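Local coordinates for DUF1214 domain-containing protein (Burkholderia cenocepacia, PDB 6ANS) that is of unknown function and belongs to the DUF1214 family, pairing beta-sheet regions with a layer of long helices in a two-chain assembly, at residues Arg75-Met80 and Met232-Phe237. Sequence-based numbering, arbitrary orientation.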
loop_
_atom_site.group_PDB
_atom_site.type_symbol
_atom_site.label_atom_id
_atom_site.label_comp_id
_atom_site.label_asym_id
_atom_site.label_seq_id
_atom_site.Cartn_x
_atom_site.Cartn_y
_atom_site.Cartn_z
ATOM N N ARG A 75 1.430 3.676 -7.571
ATOM C CA ARG A 75 1.546 3.297 -6.171
ATOM C C ARG A 75 2.742 2.373 -5.967
ATOM O O ARG A 75 3.539 2.566 -5.041
ATOM C CB ARG A 75 0.241 2.642 -5.715
ATOM C CG ARG A 75 -0.955 3.632 -5.594
ATOM C CD ARG A 75 -2.310 2.907 -5.717
ATOM N NE ARG A 75 -2.436 1.837 -4.730
ATOM C CZ ARG A 75 -3.038 0.670 -4.953
ATOM N NH1 ARG A 75 -3.600 0.402 -6.132
ATOM N NH2 ARG A 75 -3.075 -0.236 -3.991
ATOM N N ILE A 76 2.894 1.376 -6.850
ATOM C CA ILE A 76 4.044 0.479 -6.780
ATOM C C ILE A 76 5.331 1.263 -6.994
ATOM O O ILE A 76 6.308 1.118 -6.246
ATOM C CB ILE A 76 3.911 -0.650 -7.821
ATOM C CG1 ILE A 76 2.718 -1.554 -7.503
ATOM C CG2 ILE A 76 5.171 -1.478 -7.863
ATOM C CD1 ILE A 76 2.375 -2.475 -8.671
ATOM N N ALA A 77 5.332 2.124 -8.011
ATOM C CA ALA A 77 6.519 2.892 -8.352
ATOM C C ALA A 77 6.991 3.740 -7.177
ATOM O O ALA A 77 8.197 3.894 -6.968
ATOM C CB ALA A 77 6.222 3.765 -9.572
ATOM N N LEU A 78 6.055 4.311 -6.402
ATOM C CA LEU A 78 6.452 5.201 -5.310
ATOM C C LEU A 78 7.042 4.426 -4.133
ATOM O O LEU A 78 7.945 4.915 -3.448
ATOM C CB LEU A 78 5.256 6.057 -4.861
ATOM C CG LEU A 78 4.837 7.189 -5.809
ATOM C CD1 LEU A 78 3.439 7.748 -5.446
ATOM C CD2 LEU A 78 5.880 8.315 -5.832
ATOM N N GLU A 79 6.515 3.238 -3.849
ATOM C CA GLU A 79 7.133 2.409 -2.821
ATOM C C GLU A 79 8.508 1.953 -3.269
ATOM O O GLU A 79 9.478 1.990 -2.491
ATOM C CB GLU A 79 6.232 1.210 -2.510
ATOM C CG GLU A 79 4.909 1.603 -1.793
ATOM C CD GLU A 79 3.986 0.410 -1.507
ATOM O OE1 GLU A 79 4.439 -0.748 -1.575
ATOM O OE2 GLU A 79 2.791 0.631 -1.223
HETATM N N MSE A 80 8.607 1.538 -4.526
HETATM C CA MSE A 80 9.846 1.081 -5.105
HETATM C C MSE A 80 10.935 2.141 -5.086
HETATM O O MSE A 80 12.047 1.870 -4.669
HETATM C CB MSE A 80 9.610 0.629 -6.541
HETATM C CG MSE A 80 10.866 0.092 -7.208
HETATM SE SE MSE A 80 10.452 -0.539 -9.016
HETATM C CE MSE A 80 9.278 -2.086 -8.605
HETATM N N MSE A 232 11.422 10.944 -10.390
HETATM C CA MSE A 232 11.517 10.757 -11.833
HETATM C C MSE A 232 11.555 9.263 -12.169
HETATM O O MSE A 232 10.893 8.824 -13.112
HETATM C CB MSE A 232 12.739 11.494 -12.411
HETATM C CG MSE A 232 12.589 13.031 -12.376
HETATM SE SE MSE A 232 10.730 13.711 -12.725
HETATM C CE MSE A 232 10.528 13.005 -14.561
ATOM N N ARG A 233 12.291 8.468 -11.384
ATOM C CA ARG A 233 12.286 7.027 -11.637
ATOM C C ARG A 233 10.889 6.446 -11.447
ATOM O O ARG A 233 10.449 5.598 -12.237
ATOM C CB ARG A 233 13.303 6.306 -10.739
ATOM C CG ARG A 233 14.767 6.390 -11.265
ATOM C CD ARG A 233 15.716 5.504 -10.439
ATOM N NE ARG A 233 15.892 6.042 -9.091
ATOM C CZ ARG A 233 16.747 7.016 -8.792
ATOM N NH1 ARG A 233 17.513 7.537 -9.745
ATOM N NH2 ARG A 233 16.845 7.461 -7.543
ATOM N N ALA A 234 10.171 6.899 -10.416
ATOM C CA ALA A 234 8.808 6.416 -10.203
ATOM C C ALA A 234 7.917 6.754 -11.391
ATOM O O ALA A 234 7.210 5.887 -11.913
ATOM C CB ALA A 234 8.233 6.999 -8.907
ATOM N N ALA A 235 7.966 8.009 -11.855
ATOM C CA ALA A 235 7.142 8.413 -12.997
ATOM C C ALA A 235 7.522 7.635 -14.242
ATOM O O ALA A 235 6.650 7.193 -14.999
ATOM C CB ALA A 235 7.271 9.927 -13.260
ATOM N N GLN A 236 8.826 7.464 -14.477
ATOM C CA GLN A 236 9.273 6.744 -15.663
ATOM C C GLN A 236 8.958 5.255 -15.574
ATOM O O GLN A 236 8.776 4.607 -16.610
ATOM C CB GLN A 236 10.770 6.990 -15.886
ATOM C CG GLN A 236 11.048 8.345 -16.558
ATOM C CD GLN A 236 12.336 8.984 -16.086
ATOM O OE1 GLN A 236 13.206 8.312 -15.519
ATOM N NE2 GLN A 236 12.485 10.291 -16.346
ATOM N N PHE A 237 8.879 4.708 -14.355
ATOM C CA PHE A 237 8.426 3.331 -14.171
ATOM C C PHE A 237 7.006 3.133 -14.697
ATOM O O PHE A 237 6.720 2.124 -15.351
ATOM C CB PHE A 237 8.509 2.949 -12.690
ATOM C CG PHE A 237 8.136 1.509 -12.392
ATOM C CD1 PHE A 237 9.109 0.505 -12.397
ATOM C CD2 PHE A 237 6.818 1.168 -12.087
ATOM C CE1 PHE A 237 8.771 -0.822 -12.104
ATOM C CE2 PHE A 237 6.467 -0.154 -11.802
ATOM C CZ PHE A 237 7.446 -1.157 -11.805
#
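M80 and F237 meet in a Met-aromatic contact where two long helices, 60-83 and 224-251, pack nearly antiparallel. The short segments run at 149° to each other, with their axes 8.3 Å apart at closest approach. M80 is present as selenomethionine. Its SE lies 4.1 Å from the centroid of the F237 ring, 36° off the ring normal, an oblique approach. SE comes nearest at CE1 of F237, 3.5 Å away, and the two side chains cross at about a right angle. The M80 chain is extended to SE and then bends at its last torsion, which carries its CE methyl above the ring plane, near CE1 and CZ of the same ring. F237 reaches across with CG anti to its backbone N (chi1 -177°). CD2 of the ring lies 3.7 Å from CB of A77. I76 adds a looser touch, CG2 to CE2 of F237.

Beside the ring the helices meet through alanines. The CB atoms of A77 and A234 are 3.9 Å apart, and their CA atoms 4.6 Å. The small side chains let the backbones come this near. L78 starts off away from the other helix, but its CD2 turns back to the methyl of A234. No hydrogen bond joins the segments, and all six touching residues are buried.

I102 also packs on F237, while Y113 and R115 of strand 109-115 touch M80, joining helix 60-83 to the antiparallel sheet that contains this strand. The closest approach between the two segments is CB of A77 to the carbonyl O of A234, 3.3 Å.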